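Di-haem cytochrome c peroxidase family protein (Burkholderia thailandensis E264, PDB 6NX0) is a diheme peroxidase with two covalently bound c-type hemes, probably coupling peroxide reduction to electron transfer and known for an unusually stable bis-Fe(IV) state. Local coordinates at residues L372-V375 / A376-E379; R461-G464 / L465-T468; R419-R422 / G423-N426; P336-D340 / P341-D345. All coordinates share one frame; numbering follows the deposited sequence.

Contact 1: residues L372-V375 / A376-E379. With HEC (heme c), chain C.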
loop_
_atom_site.group_PDB
_atom_site.type_symbol
_atom_site.label_atom_id
_atom_site.label_comp_id
_atom_site.label_asym_id
_atom_site.label_seq_id
_atom_site.Cartn_x
_atom_site.Cartn_y
_atom_site.Cartn_z
ATOM N N LEU A 372 -5.833 5.827 -1.573
ATOM C CA LEU A 372 -6.359 6.491 -0.386
ATOM C C LEU A 372 -7.741 5.995 0.028
ATOM O O LEU A 372 -8.316 6.539 0.983
ATOM C CB LEU A 372 -6.390 8.016 -0.614
ATOM C CG LEU A 372 -5.014 8.627 -0.917
ATOM C CD1 LEU A 372 -5.112 10.140 -1.061
ATOM C CD2 LEU A 372 -4.020 8.268 0.169
ATOM N N ARG A 373 -8.306 5.001 -0.655
ATOM C CA ARG A 373 -9.584 4.469 -0.195
ATOM C C ARG A 373 -9.408 3.863 1.189
ATOM O O ARG A 373 -8.433 3.164 1.461
ATOM C CB ARG A 373 -10.135 3.439 -1.174
ATOM C CG ARG A 373 -10.584 4.110 -2.481
ATOM C CD ARG A 373 -10.905 3.143 -3.572
ATOM N NE ARG A 373 -11.608 3.773 -4.700
ATOM C CZ ARG A 373 -12.917 3.975 -4.744
ATOM N NH1 ARG A 373 -13.678 3.650 -3.702
ATOM N NH2 ARG A 373 -13.466 4.543 -5.808
ATOM N N ASN A 374 -10.367 4.163 2.065
ATOM C CA ASN A 374 -10.398 3.753 3.471
ATOM C C ASN A 374 -9.256 4.317 4.294
ATOM O O ASN A 374 -9.014 3.845 5.414
ATOM C CB ASN A 374 -10.474 2.236 3.602
ATOM C CG ASN A 374 -11.740 1.717 3.008
ATOM O OD1 ASN A 374 -12.830 1.990 3.548
ATOM N ND2 ASN A 374 -11.637 1.003 1.899
ATOM N N VAL A 375 -8.596 5.376 3.816
ATOM C CA VAL A 375 -7.475 5.942 4.575
ATOM C C VAL A 375 -7.917 6.425 5.946
ATOM O O VAL A 375 -7.160 6.333 6.921
ATOM C CB VAL A 375 -6.785 7.055 3.751
ATOM C CG1 VAL A 375 -7.685 8.270 3.584
ATOM C CG2 VAL A 375 -5.413 7.423 4.369
ATOM N N ALA A 376 -9.163 6.903 6.070
ATOM C CA ALA A 376 -9.570 7.569 7.303
ATOM C C ALA A 376 -9.833 6.616 8.470
ATOM O O ALA A 376 -10.112 7.092 9.576
ATOM C CB ALA A 376 -10.820 8.406 7.028
ATOM N N ILE A 377 -9.742 5.295 8.275
ATOM C CA ILE A 377 -9.915 4.326 9.357
ATOM C C ILE A 377 -8.596 3.731 9.808
ATOM O O ILE A 377 -8.586 2.893 10.729
ATOM C CB ILE A 377 -10.902 3.200 8.978
ATOM C CG1 ILE A 377 -10.333 2.258 7.907
ATOM C CG2 ILE A 377 -12.241 3.774 8.538
ATOM C CD1 ILE A 377 -11.233 1.104 7.558
ATOM N N LYS A 378 -7.479 4.145 9.214
ATOM C CA LYS A 378 -6.188 3.603 9.612
ATOM C C LYS A 378 -5.744 4.187 10.948
ATOM O O LYS A 378 -6.049 5.329 11.288
ATOM C CB LYS A 378 -5.128 3.897 8.549
ATOM C CG LYS A 378 -5.379 3.220 7.222
ATOM C CD LYS A 378 -4.586 3.846 6.107
ATOM C CE LYS A 378 -3.082 3.682 6.269
ATOM N NZ LYS A 378 -2.589 2.447 5.609
ATOM N N GLU A 379 -5.001 3.384 11.703
ATOM C CA GLU A 379 -4.468 3.814 12.990
ATOM C C GLU A 379 -3.134 4.543 12.883
ATOM O O GLU A 379 -2.765 5.273 13.814
ATOM C CB GLU A 379 -4.333 2.606 13.926
ATOM C CG GLU A 379 -5.687 2.014 14.305
ATOM C CD GLU A 379 -5.583 0.809 15.204
ATOM O OE1 GLU A 379 -4.563 0.101 15.158
ATOM O OE2 GLU A 379 -6.529 0.566 15.977
HETATM FE FE HEC C . 0.220 11.567 -0.978
HETATM C CHA HEC C . 1.022 8.904 1.026
HETATM C CHB HEC C . -2.509 12.242 0.993
HETATM C CHC HEC C . -0.210 14.583 -2.554
HETATM C CHD HEC C . 2.687 10.744 -3.188
HETATM N NA HEC C . -0.617 10.699 0.654
HETATM C C1A HEC C . -0.138 9.570 1.291
HETATM C C2A HEC C . -0.958 9.362 2.456
HETATM C C3A HEC C . -1.986 10.216 2.386
HETATM C C4A HEC C . -1.791 11.084 1.252
HETATM C CMA HEC C . -3.076 10.440 3.431
HETATM C CAA HEC C . -0.811 8.182 3.443
HETATM C CBA HEC C . -1.617 6.978 2.986
HETATM C CGA HEC C . -1.442 5.730 3.818
HETATM O O1A HEC C . -1.973 4.679 3.345
HETATM O O2A HEC C . -0.581 5.684 4.741
HETATM N NB HEC C . -1.096 13.091 -0.847
HETATM C C1B HEC C . -2.197 13.142 0.012
HETATM C C2B HEC C . -2.896 14.392 -0.220
HETATM C C3B HEC C . -2.238 15.085 -1.147
HETATM C C4B HEC C . -1.125 14.255 -1.588
HETATM C CMB HEC C . -4.222 14.781 0.485
HETATM C CAB HEC C . -2.498 16.525 -1.658
HETATM C CBB HEC C . -2.408 17.536 -0.493
HETATM N NC HEC C . 1.017 12.454 -2.606
HETATM C C1C HEC C . 0.745 13.735 -3.045
HETATM C C2C HEC C . 1.604 14.001 -4.165
HETATM C C3C HEC C . 2.338 12.907 -4.407
HETATM C C4C HEC C . 2.012 11.919 -3.406
HETATM C CMC HEC C . 1.523 15.327 -4.952
HETATM C CAC HEC C . 3.208 12.627 -5.643
HETATM C CBC HEC C . 4.361 13.652 -5.665
HETATM N ND HEC C . 1.556 10.062 -1.080
HETATM C C1D HEC C . 2.510 9.933 -2.096
HETATM C C2D HEC C . 3.429 8.902 -1.712
HETATM C C3D HEC C . 2.989 8.398 -0.392
HETATM C C4D HEC C . 1.789 9.124 -0.078
HETATM C CMD HEC C . 4.645 8.401 -2.485
HETATM C CAD HEC C . 3.674 7.317 0.455
HETATM C CBD HEC C . 4.766 7.983 1.269
HETATM C CGD HEC C . 5.232 7.091 2.391
HETATM O O1D HEC C . 4.568 6.059 2.658
HETATM O O2D HEC C . 6.170 7.518 3.125
#
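V375 and K378 sit three residues apart round a tight turn, and their side chains cross obliquely, CG2 of V375 lying 4.1 Å from CD of K378. The lysine first runs past the backbone of V375, its CB, CG and CD all beside the carbonyl O, then bends at chi3 (65°) and again at chi4 (91°). Those two bends carry NZ across to a heme propionate, where it makes a weak hydrogen bond to O1A of the heme, 3.2 Å from NZ. V375 CG2 is turned to the same cofactor and meets its methyl CMA at 3.9 Å. L372 adds a third touch: its CD2 packs on the porphyrin at C3A, 3.6 Å away. Nearby, I377 CG1 comes within 3.2 Å of N374 O, while N374 OD1 accepts a hydrogen bond from D459 N. Two nearly straight backbone bonds fix the bend, I377 N to N374 O (3.3 Å) and K378 N to V375 O (3.2 Å). A type II turn from L372 to V375 leads into a short 3-10 segment, and L372, V375 and K378 line the pocket of the second heme, with K378 at its propionate.

Contact 2: residues R461-G464 / L465-T468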
loop_
_atom_site.group_PDB
_atom_site.type_symbol
_atom_site.label_atom_id
_atom_site.label_comp_id
_atom_site.label_asym_id
_atom_site.label_seq_id
_atom_site.Cartn_x
_atom_site.Cartn_y
_atom_site.Cartn_z
ATOM N N ARG A 461 -19.094 -0.362 5.066
ATOM C CA ARG A 461 -18.934 -1.251 6.219
ATOM C C ARG A 461 -18.138 -0.608 7.346
ATOM O O ARG A 461 -18.276 -1.012 8.509
ATOM C CB ARG A 461 -18.237 -2.557 5.778
ATOM C CG ARG A 461 -17.946 -3.554 6.889
ATOM C CD ARG A 461 -17.390 -4.836 6.288
ATOM N NE ARG A 461 -16.989 -5.823 7.289
ATOM C CZ ARG A 461 -16.360 -6.962 7.003
ATOM N NH1 ARG A 461 -16.035 -7.250 5.750
ATOM N NH2 ARG A 461 -16.044 -7.809 7.977
ATOM N N TYR A 462 -17.284 0.360 7.029
ATOM C CA TYR A 462 -16.258 0.802 7.967
ATOM C C TYR A 462 -16.408 2.238 8.440
ATOM O O TYR A 462 -15.525 2.716 9.163
ATOM C CB TYR A 462 -14.869 0.645 7.331
ATOM C CG TYR A 462 -14.654 -0.718 6.732
ATOM C CD1 TYR A 462 -14.604 -1.845 7.540
ATOM C CD2 TYR A 462 -14.486 -0.878 5.368
ATOM C CE1 TYR A 462 -14.390 -3.098 7.003
ATOM C CE2 TYR A 462 -14.272 -2.137 4.819
ATOM C CZ TYR A 462 -14.232 -3.234 5.646
ATOM O OH TYR A 462 -14.008 -4.487 5.094
ATOM N N VAL A 463 -17.492 2.948 8.080
ATOM C CA VAL A 463 -17.560 4.382 8.384
ATOM C C VAL A 463 -17.519 4.648 9.875
ATOM O O VAL A 463 -17.009 5.689 10.304
ATOM C CB VAL A 463 -18.799 5.040 7.750
ATOM C CG1 VAL A 463 -18.685 5.036 6.232
ATOM C CG2 VAL A 463 -20.064 4.359 8.210
ATOM N N GLY A 464 -18.003 3.702 10.687
ATOM C CA GLY A 464 -18.000 3.869 12.137
ATOM C C GLY A 464 -16.627 3.858 12.774
ATOM O O GLY A 464 -16.500 4.236 13.944
ATOM N N LEU A 465 -15.595 3.449 12.043
ATOM C CA LEU A 465 -14.253 3.471 12.588
ATOM C C LEU A 465 -13.530 4.788 12.358
ATOM O O LEU A 465 -12.461 5.005 12.934
ATOM C CB LEU A 465 -13.406 2.342 11.980
ATOM C CG LEU A 465 -13.848 0.910 12.280
ATOM C CD1 LEU A 465 -12.890 -0.077 11.607
ATOM C CD2 LEU A 465 -13.908 0.692 13.776
ATOM N N MET A 466 -14.047 5.653 11.500
ATOM C CA MET A 466 -13.464 6.970 11.389
ATOM C C MET A 466 -13.663 7.722 12.705
ATOM O O MET A 466 -14.666 7.520 13.391
ATOM C CB MET A 466 -14.114 7.747 10.250
ATOM C CG MET A 466 -13.994 7.093 8.884
ATOM S SD MET A 466 -14.399 8.250 7.543
ATOM C CE MET A 466 -16.166 8.410 7.767
ATOM N N PRO A 467 -12.741 8.599 13.080
ATOM C CA PRO A 467 -13.031 9.472 14.219
ATOM C C PRO A 467 -14.245 10.318 13.890
ATOM O O PRO A 467 -14.437 10.737 12.744
ATOM C CB PRO A 467 -11.762 10.309 14.362
ATOM C CG PRO A 467 -11.152 10.307 13.009
ATOM C CD PRO A 467 -11.494 8.994 12.394
ATOM N N THR A 468 -15.090 10.565 14.897
ATOM C CA THR A 468 -16.243 11.404 14.618
ATOM C C THR A 468 -15.851 12.866 14.556
ATOM O O THR A 468 -16.517 13.637 13.861
ATOM C CB THR A 468 -17.352 11.175 15.643
ATOM O OG1 THR A 468 -16.783 11.202 16.951
ATOM C CG2 THR A 468 -18.012 9.830 15.435
HETATM O O HOH W 1 -17.248 7.504 12.468
#
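M466 lies against V463, three residues back along the chain, and nearly every atom of its side chain stays near one carbonyl. CB starts 3.6 Å from V463 O. With chi1 at -59° CG stands beside its own backbone N and keeps the same 3.6 Å separation from V463 O. SD then leads on to A376 of the 372-379 turn, and the bend at chi3 (-71°) brings the terminal methyl back: M466 CE is 3.8 Å from V463 O and 4.3 Å from V463 CB, a loose apolar touch. That carbonyl is also gripped by polar partners, taking the M466 backbone N-H at 3.2 Å from N to V463 O and a water that bridges it to M466 O. One step earlier, L465 N bonds to Y462 O (3.0 Å), and the L465 CB rests beside that oxygen. The Y462 ring leads away from the turn, with R461 CB over the centre of one face, and its hydroxyl bonds to P128 O. This 3-10 turn follows helix 444-455 in the C-terminal tail; P467 O is tied back to R455 in that helix, M466 also touches T458 just beyond it, and Y462 packs on A131 and I377 in neighbouring loops.

Contact 3: residues R419-R422 / G423-N426. With NO3 (nitrate ion), chain D.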
loop_
_atom_site.group_PDB
_atom_site.type_symbol
_atom_site.label_atom_id
_atom_site.label_comp_id
_atom_site.label_asym_id
_atom_site.label_seq_id
_atom_site.Cartn_x
_atom_site.Cartn_y
_atom_site.Cartn_z
ATOM N N ARG A 419 22.105 11.643 3.632
ATOM C CA ARG A 419 22.631 12.814 2.927
ATOM C C ARG A 419 22.872 12.513 1.457
ATOM O O ARG A 419 22.632 13.371 0.589
ATOM C CB ARG A 419 23.938 13.288 3.568
ATOM C CG ARG A 419 23.730 14.193 4.760
ATOM C CD ARG A 419 25.048 14.641 5.377
ATOM N NE ARG A 419 25.639 13.578 6.177
ATOM C CZ ARG A 419 26.756 12.918 5.877
ATOM N NH1 ARG A 419 27.176 11.953 6.691
ATOM N NH2 ARG A 419 27.461 13.219 4.785
ATOM N N ALA A 420 23.288 11.280 1.159
ATOM C CA ALA A 420 23.609 10.887 -0.207
ATOM C C ALA A 420 22.418 10.946 -1.149
ATOM O O ALA A 420 22.617 11.030 -2.357
ATOM C CB ALA A 420 24.163 9.465 -0.250
ATOM N N TYR A 421 21.188 10.896 -0.635
ATOM C CA TYR A 421 20.007 10.814 -1.488
ATOM C C TYR A 421 19.041 11.966 -1.271
ATOM O O TYR A 421 17.924 11.935 -1.820
ATOM C CB TYR A 421 19.278 9.475 -1.276
ATOM C CG TYR A 421 20.181 8.290 -1.469
ATOM C CD1 TYR A 421 20.962 8.167 -2.625
ATOM C CD2 TYR A 421 20.264 7.289 -0.510
ATOM C CE1 TYR A 421 21.814 7.087 -2.790
ATOM C CE2 TYR A 421 21.107 6.209 -0.674
ATOM C CZ TYR A 421 21.870 6.112 -1.822
ATOM O OH TYR A 421 22.709 5.028 -2.006
ATOM N N ARG A 422 19.427 12.991 -0.508
ATOM C CA ARG A 422 18.511 14.106 -0.290
ATOM C C ARG A 422 18.093 14.784 -1.595
ATOM O O ARG A 422 16.963 15.265 -1.704
ATOM C CB ARG A 422 19.141 15.079 0.685
ATOM C CG ARG A 422 19.304 14.373 2.034
ATOM C CD ARG A 422 18.980 15.222 3.233
ATOM N NE ARG A 422 19.431 14.594 4.477
ATOM C CZ ARG A 422 20.341 15.118 5.301
ATOM N NH1 ARG A 422 20.925 16.281 5.027
ATOM N NH2 ARG A 422 20.667 14.472 6.415
ATOM N N GLY A 423 18.957 14.815 -2.607
ATOM C CA GLY A 423 18.608 15.383 -3.903
ATOM C C GLY A 423 17.588 14.588 -4.697
ATOM O O GLY A 423 17.061 15.089 -5.692
ATOM N N ASN A 424 17.309 13.352 -4.286
ATOM C CA ASN A 424 16.304 12.546 -4.952
ATOM C C ASN A 424 14.900 12.983 -4.565
ATOM O O ASN A 424 13.941 12.623 -5.253
ATOM C CB ASN A 424 16.439 11.069 -4.579
ATOM C CG ASN A 424 17.612 10.354 -5.246
ATOM O OD1 ASN A 424 18.363 10.913 -6.048
ATOM N ND2 ASN A 424 17.777 9.081 -4.885
ATOM N N VAL A 425 14.781 13.679 -3.433
ATOM C CA VAL A 425 13.476 14.043 -2.900
ATOM C C VAL A 425 12.826 15.107 -3.759
ATOM O O VAL A 425 13.450 16.096 -4.155
ATOM C CB VAL A 425 13.601 14.513 -1.446
ATOM C CG1 VAL A 425 12.244 15.003 -0.942
ATOM C CG2 VAL A 425 14.131 13.376 -0.589
ATOM N N ASN A 426 11.541 14.907 -4.009
ATOM C CA ASN A 426 10.693 15.838 -4.727
ATOM C C ASN A 426 10.559 17.174 -4.009
ATOM O O ASN A 426 9.976 17.234 -2.921
ATOM C CB ASN A 426 9.325 15.188 -4.903
ATOM C CG ASN A 426 8.438 15.955 -5.830
ATOM O OD1 ASN A 426 8.532 17.181 -5.919
ATOM N ND2 ASN A 426 7.563 15.241 -6.535
HETATM N N NO3 D . 21.844 13.514 -3.692
HETATM O O1 NO3 D . 22.952 13.509 -4.315
HETATM O O2 NO3 D . 21.747 14.059 -2.577
HETATM O O3 NO3 D . 20.862 12.923 -4.184
HETATM O O HOH W 2 15.812 17.328 -2.963
#
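From Y421 to V425 the backbone winds through two successive i to i+3 bonds, N424 N to Y421 O (2.9 Å) and V425 N to R422 O (3.2 Å). Y421 and N424 lie side by side and point the same way, ring and amide planes only 23° apart. N424 ND2 comes 3.9 Å from Y421 CB and slightly farther from CD1, meeting the ring obliquely; its N-H groups are used on C364 O and T361 O. Both side chains have CG beside their own backbone N (chi1 -55° in Y421, -75° in N424), which sets them alongside one another. R422 and V425 make a second pairing: V425 CB and CG2 both lie against R422 O, the CB at 3.5 Å, and the R422 guanidinium has R419 CG over one face, displaced toward the rim, while NE bonds to V417 O. At G423 a nitrate, probably from the crystallisation liquor, takes the backbone N-H at 2.9 Å from N to its O2. The turn therefore presents a backbone N-H that can hold a small anion, while the carbonyls of Y421 and R422 are met by backbone N-H groups, and water bridges R422 O to V425 O.

Contact 4: residues P336-D340 / P341-D345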
loop_
_atom_site.group_PDB
_atom_site.type_symbol
_atom_site.label_atom_id
_atom_site.label_comp_id
_atom_site.label_asym_id
_atom_site.label_seq_id
_atom_site.Cartn_x
_atom_site.Cartn_y
_atom_site.Cartn_z
ATOM N N PRO A 336 12.234 -0.168 15.402
ATOM C CA PRO A 336 13.470 -0.821 15.869
ATOM C C PRO A 336 14.674 -0.629 14.966
ATOM O O PRO A 336 15.767 -0.320 15.469
ATOM C CB PRO A 336 13.036 -2.288 15.977
ATOM C CG PRO A 336 11.599 -2.210 16.351
ATOM C CD PRO A 336 11.045 -1.017 15.615
ATOM N N ALA A 337 14.512 -0.750 13.648
ATOM C CA ALA A 337 15.674 -0.634 12.767
ATOM C C ALA A 337 16.284 0.756 12.830
ATOM O O ALA A 337 17.482 0.904 12.566
ATOM C CB ALA A 337 15.310 -0.958 11.314
ATOM N N ASN A 338 15.506 1.759 13.209
ATOM C CA ASN A 338 15.994 3.123 13.215
ATOM C C ASN A 338 16.820 3.440 14.452
ATOM O O ASN A 338 17.342 4.552 14.546
ATOM C CB ASN A 338 14.819 4.097 13.098
ATOM C CG ASN A 338 14.329 4.245 11.672
ATOM O OD1 ASN A 338 15.034 3.899 10.719
ATOM N ND2 ASN A 338 13.110 4.755 11.507
ATOM N N ARG A 339 16.957 2.493 15.391
ATOM C CA ARG A 339 17.888 2.699 16.496
ATOM C C ARG A 339 19.304 2.863 15.993
ATOM O O ARG A 339 20.123 3.531 16.640
ATOM C CB ARG A 339 17.823 1.521 17.470
ATOM C CG ARG A 339 16.555 1.422 18.259
ATOM C CD ARG A 339 16.592 0.175 19.146
ATOM N NE ARG A 339 17.490 0.308 20.300
ATOM C CZ ARG A 339 18.707 -0.228 20.403
ATOM N NH1 ARG A 339 19.223 -0.952 19.427
ATOM N NH2 ARG A 339 19.421 -0.024 21.500
ATOM N N ASP A 340 19.622 2.243 14.866
ATOM C CA ASP A 340 20.886 2.463 14.190
ATOM C C ASP A 340 20.787 3.766 13.397
ATOM O O ASP A 340 20.049 3.822 12.406
ATOM C CB ASP A 340 21.195 1.280 13.286
ATOM C CG ASP A 340 22.484 1.463 12.494
ATOM O OD1 ASP A 340 23.115 2.526 12.600
ATOM O OD2 ASP A 340 22.851 0.529 11.759
ATOM N N PRO A 341 21.506 4.827 13.792
ATOM C CA PRO A 341 21.375 6.118 13.091
ATOM C C PRO A 341 21.867 6.092 11.660
ATOM O O PRO A 341 21.542 7.011 10.888
ATOM C CB PRO A 341 22.219 7.081 13.944
ATOM C CG PRO A 341 23.255 6.176 14.585
ATOM C CD PRO A 341 22.550 4.859 14.834
ATOM N N ARG A 342 22.631 5.075 11.274
ATOM C CA ARG A 342 23.069 4.905 9.901
ATOM C C ARG A 342 22.059 4.139 9.063
ATOM O O ARG A 342 22.243 4.037 7.853
ATOM C CB ARG A 342 24.431 4.193 9.846
ATOM C CG ARG A 342 25.539 5.012 10.505
ATOM C CD ARG A 342 26.923 4.443 10.182
ATOM N NE ARG A 342 27.092 3.075 10.650
ATOM C CZ ARG A 342 28.031 2.243 10.205
ATOM N NH1 ARG A 342 28.115 1.016 10.698
ATOM N NH2 ARG A 342 28.871 2.632 9.250
ATOM N N HIS A 343 20.998 3.620 9.669
ATOM C CA HIS A 343 20.002 2.861 8.930
ATOM C C HIS A 343 18.914 3.779 8.398
ATOM O O HIS A 343 18.321 4.557 9.148
ATOM C CB HIS A 343 19.334 1.785 9.788
ATOM C CG HIS A 343 18.111 1.223 9.137
ATOM N ND1 HIS A 343 18.168 0.317 8.101
ATOM C CD2 HIS A 343 16.804 1.522 9.306
ATOM C CE1 HIS A 343 16.936 0.048 7.691
ATOM N NE2 HIS A 343 16.096 0.771 8.401
ATOM N N PHE A 344 18.630 3.637 7.116
ATOM C CA PHE A 344 17.482 4.270 6.489
ATOM C C PHE A 344 16.792 3.252 5.607
ATOM O O PHE A 344 17.451 2.502 4.883
ATOM C CB PHE A 344 17.906 5.484 5.623
ATOM C CG PHE A 344 18.606 6.566 6.392
ATOM C CD1 PHE A 344 19.960 6.466 6.670
ATOM C CD2 PHE A 344 17.910 7.658 6.881
ATOM C CE1 PHE A 344 20.612 7.474 7.390
ATOM C CE2 PHE A 344 18.564 8.658 7.611
ATOM C CZ PHE A 344 19.908 8.538 7.873
ATOM N N ASP A 345 15.466 3.251 5.634
ATOM C CA ASP A 345 14.674 2.499 4.666
ATOM C C ASP A 345 14.593 3.337 3.403
ATOM O O ASP A 345 13.907 4.367 3.371
ATOM C CB ASP A 345 13.295 2.197 5.251
ATOM C CG ASP A 345 12.347 1.551 4.269
ATOM O OD1 ASP A 345 12.693 1.397 3.092
ATOM O OD2 ASP A 345 11.216 1.196 4.710
HETATM O O HOH W 3 14.411 4.707 8.025
HETATM O O HOH W 4 13.465 1.671 9.214
HETATM O O HOH W 5 25.730 2.047 13.028
#
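The imidazole of H343 has the methyl of A337 over one face, A337 CB lying 3.5 Å from both NE2 and CD2 of H343. At the ring's edge, near its plane, N338 OD1 approaches CD2 of H343 at 3.3 Å, and a water in the ring plane sits 2.9 Å from H343 NE2. The same water donates to N338 OD1, so the amide and imidazole touch at the ring edge and are joined through the water. Their side chains cross at about a right angle, the planes 42° apart. H343 reaches this place because CG is anti to its backbone N (chi1 167°), which brings the ring back beside the A337 carbonyl. N338 ND2 is spoken for by N332 O, fixing the amide's rotation, and a further water, which accepts from D345 N, lies within bonding distance of OD1.

The bend itself is a type I beta turn from D340 to H343 with P341 at its second position, closed by H343 N to D340 O, 2.9 Å apart. D340 doubles the hold: its OD1 accepts the backbone N-H of R342, 2.9 Å from N, from above the carboxylate plane, as in an Asx turn.

The R342 guanidinium has D340 OD1 at its edge, yet NE and OD1 stay 4.5 Å apart, too far for a salt bridge. A water in the guanidinium plane fills in, accepting from R342 NE and donating to D340 OD1, so the opposite charges meet through solvent at an exposed corner. Beyond the turn, R331 bonds to the carbonyls of N338 and H343, and D345 forms a salt bridge with R158, a residue of the first heme's binding site.

In the fold
Along the chain the order is contact 4, contact 1, contact 3, contact 2. Contacts 4, 1 and 3 lie in loops of the C-terminal cytochrome c region, and contact 2 in the tail after helix 444-455. Contacts 1 and 2 touch, centres 9 Å apart, where A376 and I377 pack on M466 and Y462. Contacts 3 and 4 are near neighbours at the surface, centres 17 Å apart, with nearest atoms about 6 Å apart. Between the two pairs the centres lie 27 to 37 Å apart. Contact 1 lies on the second heme and contact 3 reaches it through N426, while contacts 2 and 4 stand farther out.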